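Local coordinates for protein diaminopimelate decarboxylase (Phaeodactylum tricornutum, PDB 7JPJ) that probably decarboxylates meso-diaminopimelate to lysine, the last step of lysine biosynthesis, using pyridoxal 5'-phosphate as cofactor and working as a dimer, at residues G52-Y57 against Q275-P280; E198-H203 against K231-G236; A40-L45 against H72-H77. All blocks are in the same frame, centred on the assembly; numbering follows the deposited sequence.

Contact 1. Residues G52-Y57 against Q275-P280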
loop_
_atom_site.group_PDB
_atom_site.type_symbol
_atom_site.label_atom_id
_atom_site.label_comp_id
_atom_site.label_asym_id
_atom_site.label_seq_id
_atom_site.Cartn_x
_atom_site.Cartn_y
_atom_site.Cartn_z
ATOM N N GLY A 52 16.711 20.049 28.796
ATOM C CA GLY A 52 17.171 18.800 28.216
ATOM C C GLY A 52 16.313 18.284 27.079
ATOM O O GLY A 52 15.082 18.379 27.122
ATOM N N LEU A 53 16.956 17.717 26.057
ATOM C CA LEU A 53 16.279 17.257 24.854
ATOM C C LEU A 53 16.733 15.849 24.498
ATOM O O LEU A 53 17.902 15.499 24.676
ATOM C CB LEU A 53 16.552 18.201 23.674
ATOM C CG LEU A 53 16.213 17.696 22.269
ATOM C CD1 LEU A 53 14.709 17.737 22.026
ATOM C CD2 LEU A 53 16.963 18.479 21.203
ATOM N N THR A 54 15.793 15.043 24.002
ATOM C CA THR A 54 16.082 13.742 23.417
ATOM C C THR A 54 15.351 13.642 22.089
ATOM O O THR A 54 14.147 13.907 22.023
ATOM C CB THR A 54 15.648 12.592 24.333
ATOM O OG1 THR A 54 16.232 12.764 25.628
ATOM C CG2 THR A 54 16.094 11.255 23.753
ATOM N N VAL A 55 16.071 13.262 21.039
ATOM C CA VAL A 55 15.493 13.083 19.713
ATOM C C VAL A 55 15.326 11.591 19.463
ATOM O O VAL A 55 16.297 10.828 19.538
ATOM C CB VAL A 55 16.365 13.729 18.627
ATOM C CG1 VAL A 55 15.788 13.443 17.248
ATOM C CG2 VAL A 55 16.487 15.221 18.868
ATOM N N ARG A 56 14.099 11.173 19.166
ATOM C CA ARG A 56 13.790 9.791 18.828
ATOM C C ARG A 56 13.431 9.700 17.351
ATOM O O ARG A 56 12.599 10.471 16.864
ATOM C CB ARG A 56 12.636 9.258 19.678
ATOM C CG ARG A 56 12.780 9.510 21.165
ATOM C CD ARG A 56 11.959 8.518 21.973
ATOM N NE ARG A 56 12.811 7.548 22.649
ATOM C CZ ARG A 56 13.030 7.532 23.960
ATOM N NH1 ARG A 56 12.453 8.430 24.738
ATOM N NH2 ARG A 56 13.823 6.615 24.494
ATOM N N TYR A 57 14.056 8.764 16.646
ATOM C CA TYR A 57 13.718 8.521 15.249
ATOM C C TYR A 57 12.524 7.577 15.175
ATOM O O TYR A 57 12.566 6.472 15.725
ATOM C CB TYR A 57 14.912 7.936 14.497
ATOM C CG TYR A 57 14.587 7.462 13.094
ATOM C CD1 TYR A 57 13.802 8.229 12.240
ATOM C CD2 TYR A 57 15.075 6.253 12.620
ATOM C CE1 TYR A 57 13.506 7.800 10.959
ATOM C CE2 TYR A 57 14.788 5.818 11.339
ATOM C CZ TYR A 57 14.002 6.594 10.514
ATOM O OH TYR A 57 13.713 6.161 9.241
ATOM N N GLN A 275 12.453 16.963 31.227
ATOM C CA GLN A 275 13.121 16.593 29.988
ATOM C C GLN A 275 12.118 16.581 28.838
ATOM O O GLN A 275 10.971 16.156 29.002
ATOM C CB GLN A 275 13.774 15.219 30.132
ATOM C CG GLN A 275 14.384 14.683 28.850
ATOM C CD GLN A 275 15.868 14.965 28.765
ATOM O OE1 GLN A 275 16.360 15.916 29.374
ATOM N NE2 GLN A 275 16.590 14.153 27.998
ATOM N N MET A 276 12.547 17.057 27.670
ATOM C CA MET A 276 11.706 17.078 26.481
ATOM C C MET A 276 12.140 15.997 25.498
ATOM O O MET A 276 13.321 15.656 25.400
ATOM C CB MET A 276 11.750 18.442 25.783
ATOM C CG MET A 276 10.565 18.690 24.860
ATOM S SD MET A 276 10.719 20.143 23.802
ATOM C CE MET A 276 12.492 20.332 23.717
ATOM N N GLU A 277 11.166 15.468 24.763
ATOM C CA GLU A 277 11.417 14.479 23.725
ATOM C C GLU A 277 10.642 14.846 22.472
ATOM O O GLU A 277 9.522 15.359 22.550
ATOM C CB GLU A 277 11.018 13.074 24.170
ATOM C CG GLU A 277 11.881 12.504 25.272
ATOM C CD GLU A 277 11.522 11.070 25.592
ATOM O OE1 GLU A 277 10.569 10.542 24.978
ATOM O OE2 GLU A 277 12.202 10.458 26.445
ATOM N N ILE A 278 11.247 14.581 21.318
ATOM C CA ILE A 278 10.608 14.774 20.026
ATOM C C ILE A 278 10.781 13.498 19.215
ATOM O O ILE A 278 11.802 12.811 19.310
ATOM C CB ILE A 278 11.181 15.995 19.270
ATOM C CG1 ILE A 278 12.677 15.819 18.995
ATOM C CG2 ILE A 278 10.930 17.270 20.060
ATOM C CD1 ILE A 278 13.280 16.947 18.189
ATOM N N GLU A 279 9.766 13.172 18.419
ATOM C CA GLU A 279 9.722 11.920 17.666
ATOM C C GLU A 279 9.542 12.183 16.174
ATOM O O GLU A 279 8.531 11.787 15.584
ATOM C CB GLU A 279 8.602 11.025 18.193
ATOM C CG GLU A 279 9.002 10.120 19.353
ATOM C CD GLU A 279 7.820 9.350 19.935
ATOM O OE1 GLU A 279 7.864 8.987 21.135
ATOM O OE2 GLU A 279 6.840 9.112 19.193
ATOM N N PRO A 280 10.513 12.833 15.525
ATOM C CA PRO A 280 10.360 13.134 14.096
ATOM C C PRO A 280 10.615 11.897 13.244
ATOM O O PRO A 280 11.567 11.149 13.477
ATOM C CB PRO A 280 11.419 14.212 13.844
ATOM C CG PRO A 280 12.481 13.902 14.822
ATOM C CD PRO A 280 11.791 13.351 16.048
#
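Leu-53, Thr-54 and Val-55 pair in parallel register with Met-276, Glu-277 and Ile-278, the two strand axes 4.7 Å apart and inclined by 20°. The ladder starts with Met-276 N giving a hydrogen bond to Gly-52 O, passes through Thr-54 N to Met-276 O and Ile-278 N to Thr-54 O, and ends with Arg-56 N to Ile-278 O at 2.8 Å.

The two faces differ in chemistry. On the one bearing Thr-54 and Glu-277, Arg-56 and Glu-277 form a salt bridge, NH1 of Arg-56 lying 2.7 Å from OE2 of Glu-277, with OE1 also close. The guanidinium and carboxylate planes are turned 67° apart, so a single nitrogen, rather than a flat two-nitrogen pair, makes the bridge. Arg-56 gets there by bending at chi3 (108°), whereas Glu-277 stays extended beyond CG. One step earlier, the amide of Gln-275, folded back at chi2, sends NE2 across Thr-54 at about a right angle to donate to OG1 (2.8 Å). Arg-56 CB also rests on Glu-279 CG, while the carboxylate of Glu-279 turns to Asn-234.

The face of Leu-53, Val-55, Met-276 and Ile-278 is hydrocarbon and sulfur. Leu-53 CD1 meets Met-276 CE at 3.8 Å, and Val-55 CG2 packs on Ile-278 CD1 at 3.7 Å. Farther along, Val-55 CG1 touches the ring of Pro-280 at CG.

Strand 53-58 is the first and strand 275-278 the last of the eight-stranded parallel barrel, and their pairing closes it. A charged interior and an apolar outer wall at this seam fit the TIM-like barrel that binds pyridoxal phosphate in fold-type III decarboxylases.

Contact 2. Residues E198-H203 against K231-G236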
loop_
_atom_site.group_PDB
_atom_site.type_symbol
_atom_site.label_atom_id
_atom_site.label_comp_id
_atom_site.label_asym_id
_atom_site.label_seq_id
_atom_site.Cartn_x
_atom_site.Cartn_y
_atom_site.Cartn_z
ATOM N N GLU A 198 6.483 8.060 34.922
ATOM C CA GLU A 198 7.676 8.877 34.761
ATOM C C GLU A 198 7.652 9.747 33.515
ATOM O O GLU A 198 8.478 10.661 33.408
ATOM C CB GLU A 198 8.932 7.993 34.722
ATOM C CG GLU A 198 9.099 7.204 33.429
ATOM C CD GLU A 198 10.451 6.510 33.325
ATOM O OE1 GLU A 198 11.288 6.684 34.236
ATOM O OE2 GLU A 198 10.676 5.787 32.329
ATOM N N ARG A 199 6.733 9.505 32.581
ATOM C CA ARG A 199 6.788 10.160 31.283
ATOM C C ARG A 199 5.393 10.232 30.678
ATOM O O ARG A 199 4.635 9.260 30.726
ATOM C CB ARG A 199 7.747 9.413 30.347
ATOM C CG ARG A 199 7.685 9.822 28.889
ATOM C CD ARG A 199 8.654 8.993 28.052
ATOM N NE ARG A 199 8.328 7.569 28.077
ATOM C CZ ARG A 199 8.959 6.665 28.823
ATOM N NH1 ARG A 199 9.958 7.037 29.613
ATOM N NH2 ARG A 199 8.590 5.392 28.782
ATOM N N ILE A 200 5.065 11.393 30.115
ATOM C CA ILE A 200 3.820 11.618 29.393
ATOM C C ILE A 200 4.150 11.740 27.912
ATOM O O ILE A 200 5.181 12.315 27.544
ATOM C CB ILE A 200 3.085 12.874 29.905
ATOM C CG1 ILE A 200 2.725 12.718 31.385
ATOM C CG2 ILE A 200 1.824 13.141 29.096
ATOM C CD1 ILE A 200 1.680 11.651 31.652
ATOM N N HIS A 201 3.284 11.187 27.066
ATOM C CA HIS A 201 3.482 11.168 25.623
ATOM C C HIS A 201 2.275 11.790 24.937
ATOM O O HIS A 201 1.133 11.422 25.227
ATOM C CB HIS A 201 3.698 9.736 25.119
ATOM C CG HIS A 201 4.160 9.654 23.697
ATOM N ND1 HIS A 201 4.507 10.765 22.959
ATOM C CD2 HIS A 201 4.333 8.591 22.876
ATOM C CE1 HIS A 201 4.872 10.391 21.746
ATOM N NE2 HIS A 201 4.777 9.075 21.671
ATOM N N THR A 202 2.532 12.727 24.033
ATOM C CA THR A 202 1.490 13.363 23.245
ATOM C C THR A 202 1.939 13.404 21.790
ATOM O O THR A 202 3.124 13.261 21.481
ATOM C CB THR A 202 1.188 14.780 23.756
ATOM O OG1 THR A 202 -0.042 15.246 23.192
ATOM C CG2 THR A 202 2.294 15.729 23.348
ATOM N N HIS A 203 0.977 13.594 20.890
ATOM C CA HIS A 203 1.275 13.639 19.463
ATOM C C HIS A 203 0.133 14.301 18.704
ATOM O O HIS A 203 -0.658 13.618 18.046
ATOM C CB HIS A 203 1.531 12.229 18.924
ATOM C CG HIS A 203 1.972 12.193 17.491
ATOM N ND1 HIS A 203 3.213 12.629 17.082
ATOM C CD2 HIS A 203 1.335 11.767 16.374
ATOM C CE1 HIS A 203 3.322 12.477 15.774
ATOM N NE2 HIS A 203 2.196 11.956 15.320
ATOM N N LYS A 231 8.990 12.997 34.806
ATOM C CA LYS A 231 10.186 13.789 34.577
ATOM C C LYS A 231 10.465 14.054 33.105
ATOM O O LYS A 231 11.400 14.802 32.800
ATOM C CB LYS A 231 11.410 13.101 35.203
ATOM C CG LYS A 231 11.303 12.932 36.710
ATOM C CD LYS A 231 12.373 11.999 37.247
ATOM C CE LYS A 231 12.362 11.962 38.766
ATOM N NZ LYS A 231 13.711 12.247 39.328
ATOM N N THR A 232 9.682 13.477 32.191
ATOM C CA THR A 232 9.913 13.606 30.760
ATOM C C THR A 232 8.593 13.865 30.049
ATOM O O THR A 232 7.570 13.262 30.384
ATOM C CB THR A 232 10.575 12.345 30.185
ATOM O OG1 THR A 232 11.857 12.159 30.793
ATOM C CG2 THR A 232 10.762 12.469 28.688
ATOM N N MET A 233 8.626 14.765 29.068
ATOM C CA MET A 233 7.479 15.072 28.221
ATOM C C MET A 233 7.848 14.782 26.772
ATOM O O MET A 233 8.766 15.404 26.226
ATOM C CB MET A 233 7.052 16.531 28.394
ATOM C CG MET A 233 6.019 17.020 27.386
ATOM S SD MET A 233 4.316 16.721 27.897
ATOM C CE MET A 233 3.921 15.251 26.955
ATOM N N ASN A 234 7.137 13.836 26.156
ATOM C CA ASN A 234 7.346 13.451 24.761
ATOM C C ASN A 234 6.264 14.113 23.909
ATOM O O ASN A 234 5.089 13.737 23.985
ATOM C CB ASN A 234 7.316 11.930 24.618
ATOM C CG ASN A 234 7.712 11.449 23.226
ATOM O OD1 ASN A 234 7.578 12.167 22.234
ATOM N ND2 ASN A 234 8.190 10.213 23.151
ATOM N N LEU A 235 6.666 15.088 23.091
ATOM C CA LEU A 235 5.743 15.859 22.264
ATOM C C LEU A 235 5.489 15.241 20.896
ATOM O O LEU A 235 4.729 15.814 20.108
ATOM C CB LEU A 235 6.263 17.287 22.083
ATOM C CG LEU A 235 6.278 18.157 23.338
ATOM C CD1 LEU A 235 6.789 19.558 23.017
ATOM C CD2 LEU A 235 4.893 18.213 23.964
ATOM N N GLY A 236 6.108 14.102 20.589
ATOM C CA GLY A 236 5.833 13.406 19.346
ATOM C C GLY A 236 6.509 14.040 18.142
ATOM O O GLY A 236 7.476 14.800 18.247
#
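Two donors from segment 198-203 converge on the carbonyl of Asn-234. Thr-202 N arrives almost head-on at 2.7 Å, while His-201 ND1, 3.2 Å from the same Asn-234 O, comes from above the carbonyl plane, 55° out of it, with the oxygen nevertheless lying in the plane of the imidazole. Ile-200 O receives Asn-234 N in a nearly straight bond of 2.8 Å, and Ile-200 N in turn gives to Thr-232 O. At the other end Glu-198 O is shared by Lys-231 N and, over a longer distance, Thr-232 N.

The side-chain amide of Asn-234 stacks beside the ring of His-201, their planes 27° apart; ND2 sits over one ring face, offset toward the rim. Bridge partners on one face of the sheet, both have CG anti to the backbone N (chi1 -169° for His-201), which keeps ring and amide alongside each other. Asn-234 OD1 accepts from Gly-236 N at 2.9 Å, an Asx turn that bends the chain after the strand, and ND2 reaches Glu-279.

These parallel strands are the two ends of a beta-alpha-beta unit whose connection contains helix 210-222, and they are neighbours in the barrel. The edge of the His-203 ring abuts Gly-236 CA, and His-203 ND1 is hydrogen-bonded to Gly-237 N. The His-203 side chain is about 4 Å from a bound sulfate and about 6 Å from that of Lys-60, the predicted pyridoxal phosphate lysine, consistent with the barrel's cofactor end.

Packing fills in the rest. Arg-199 and Thr-232 run side by side, CG against CB, before the guanidinium goes on to Asn-121 and Glu-198. On the opposite face Met-233, bent at chi2 and chi3, brings CE against Ile-200 CG2. Next along, Thr-202 CG2 touches Leu-235 CD2 at 3.6 Å.

Contact 3. Residues A40-L45 against H72-H77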
loop_
_atom_site.group_PDB
_atom_site.type_symbol
_atom_site.label_atom_id
_atom_site.label_comp_id
_atom_site.label_asym_id
_atom_site.label_seq_id
_atom_site.Cartn_x
_atom_site.Cartn_y
_atom_site.Cartn_z
ATOM N N ALA A 40 19.505 16.868 8.631
ATOM C CA ALA A 40 18.297 16.677 9.425
ATOM C C ALA A 40 18.635 16.299 10.860
ATOM O O ALA A 40 18.001 16.789 11.803
ATOM C CB ALA A 40 17.407 15.615 8.783
ATOM N N ALA A 41 19.633 15.432 11.045
ATOM C CA ALA A 41 20.034 15.033 12.389
ATOM C C ALA A 41 20.507 16.234 13.198
ATOM O O ALA A 41 20.098 16.424 14.349
ATOM C CB ALA A 41 21.128 13.968 12.315
ATOM N N ASP A 42 21.367 17.064 12.601
ATOM C CA ASP A 42 21.860 18.249 13.296
ATOM C C ASP A 42 20.736 19.243 13.564
ATOM O O ASP A 42 20.684 19.853 14.637
ATOM C CB ASP A 42 22.977 18.901 12.481
ATOM C CG ASP A 42 24.345 18.322 12.794
ATOM O OD1 ASP A 42 24.458 17.545 13.769
ATOM O OD2 ASP A 42 25.306 18.636 12.058
ATOM N N ALA A 43 19.827 19.418 12.601
ATOM C CA ALA A 43 18.720 20.348 12.794
ATOM C C ALA A 43 17.811 19.911 13.934
ATOM O O ALA A 43 17.242 20.758 14.631
ATOM C CB ALA A 43 17.920 20.490 11.501
ATOM N N CYS A 44 17.656 18.602 14.142
ATOM C CA CYS A 44 16.806 18.126 15.227
ATOM C C CYS A 44 17.529 18.170 16.566
ATOM O O CYS A 44 16.930 18.533 17.584
ATOM C CB CYS A 44 16.313 16.710 14.931
ATOM S SG CYS A 44 15.206 16.598 13.509
ATOM N N LEU A 45 18.814 17.807 16.588
ATOM C CA LEU A 45 19.601 17.905 17.811
ATOM C C LEU A 45 19.787 19.344 18.275
ATOM O O LEU A 45 20.209 19.559 19.417
ATOM C CB LEU A 45 20.966 17.245 17.611
ATOM C CG LEU A 45 20.952 15.721 17.505
ATOM C CD1 LEU A 45 22.235 15.216 16.863
ATOM C CD2 LEU A 45 20.745 15.094 18.870
ATOM N N HIS A 72 22.048 6.255 15.375
ATOM C CA HIS A 72 22.577 5.873 16.679
ATOM C C HIS A 72 23.933 6.522 16.929
ATOM O O HIS A 72 24.211 6.984 18.044
ATOM C CB HIS A 72 22.675 4.350 16.788
ATOM C CG HIS A 72 23.147 3.872 18.125
ATOM N ND1 HIS A 72 24.185 2.977 18.275
ATOM C CD2 HIS A 72 22.733 4.181 19.378
ATOM C CE1 HIS A 72 24.386 2.750 19.562
ATOM N NE2 HIS A 72 23.518 3.470 20.251
ATOM N N SER A 73 24.788 6.573 15.905
ATOM C CA SER A 73 26.084 7.227 16.042
ATOM C C SER A 73 25.953 8.721 16.309
ATOM O O SER A 73 26.899 9.336 16.815
ATOM C CB SER A 73 26.921 6.995 14.784
ATOM O OG SER A 73 26.301 7.580 13.653
ATOM N N LYS A 74 24.809 9.318 15.975
ATOM C CA LYS A 74 24.548 10.724 16.246
ATOM C C LYS A 74 23.818 10.943 17.567
ATOM O O LYS A 74 23.341 12.053 17.815
ATOM C CB LYS A 74 23.741 11.340 15.102
ATOM C CG LYS A 74 24.508 11.439 13.796
ATOM C CD LYS A 74 25.607 12.478 13.886
ATOM C CE LYS A 74 25.234 13.741 13.131
ATOM N NZ LYS A 74 26.364 14.718 13.091
ATOM N N ASN A 75 23.724 9.909 18.407
ATOM C CA ASN A 75 23.049 9.974 19.707
ATOM C C ASN A 75 21.563 10.294 19.570
ATOM O O ASN A 75 20.976 10.952 20.433
ATOM C CB ASN A 75 23.730 10.977 20.643
ATOM C CG ASN A 75 25.154 10.589 20.964
ATOM O OD1 ASN A 75 25.510 9.411 20.922
ATOM N ND2 ASN A 75 25.984 11.577 21.279
ATOM N N ILE A 76 20.945 9.822 18.490
ATOM C CA ILE A 76 19.502 9.914 18.295
ATOM C C ILE A 76 18.890 8.571 18.662
ATOM O O ILE A 76 19.367 7.520 18.216
ATOM C CB ILE A 76 19.158 10.306 16.849
ATOM C CG1 ILE A 76 19.527 11.766 16.591
ATOM C CG2 ILE A 76 17.683 10.070 16.568
ATOM C CD1 ILE A 76 19.132 12.255 15.220
ATOM N N HIS A 77 17.843 8.598 19.479
ATOM C CA HIS A 77 17.222 7.378 19.968
ATOM C C HIS A 77 16.166 6.897 18.971
ATOM O O HIS A 77 16.037 7.427 17.863
ATOM C CB HIS A 77 16.652 7.610 21.366
ATOM C CG HIS A 77 17.699 7.861 22.410
ATOM N ND1 HIS A 77 17.562 7.449 23.718
ATOM C CD2 HIS A 77 18.900 8.482 22.335
ATOM C CE1 HIS A 77 18.633 7.808 24.405
ATOM N NE2 HIS A 77 19.459 8.436 23.588
#
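Lys-74 reaches across to Ala-41 and Asp-42, and its chain can be traced outward from the backbone. CB leaves in the direction of helix 34-45, and CG stands opposite the carbonyl carbon (chi1 -68°). Bends at chi2 and chi3 then curl the chain toward the helix, bringing CE to 4.2 Å from the methyl CB of Ala-41 and 3.9 Å from OD1 of Asp-42. At the tip, NZ makes a long salt bridge to Asp-42 OD1 (3.5 Å), weak as a hydrogen bond, with the two side chains crossing at about a right angle.

The lysine stands at the close of helix 65-73, where a Schellman motif with Asn-75 at positive phi (62°) turns the chain toward strand 77-80; the contact joins helix 34-45 to the turn that leads from helix 65-73 into strand 77-80, outside the barrel. Leu-45 CD1 touches the carbonyl O of Lys-74 at 3.5 Å. Two residues on from the lysine, Ile-76 puts CD1 on Ala-41 CB (3.9 Å) while its CG1 lies against Leu-45 CD2 (4.2 Å). Ile-76 also touches Val-55 of strand 53-58 and Leu-284 of helix 282-285.

How the contacts relate
Contacts 1 and 2 are buried strand pairings in one parallel barrel, joined directly because strands 275-278 and 232-234 are neighbours: Gln-275 O meets Met-233 N. Contact 1 unites distant ends of the domain, contact 2 strands a single helix apart. Both depend on backbone ladders and on polar groups inside the barrel, ion-paired in one and imidazole-amide in the other. Contact 3, partly exposed and without a ladder, lies outside the barrel and uses methyl packing with a loose surface ion pair. It still abuts contact 1, since the backbone of His-77, at the end of segment 72-77, hydrogen-bonds to Val-55 and Tyr-57, but does not touch contact 2.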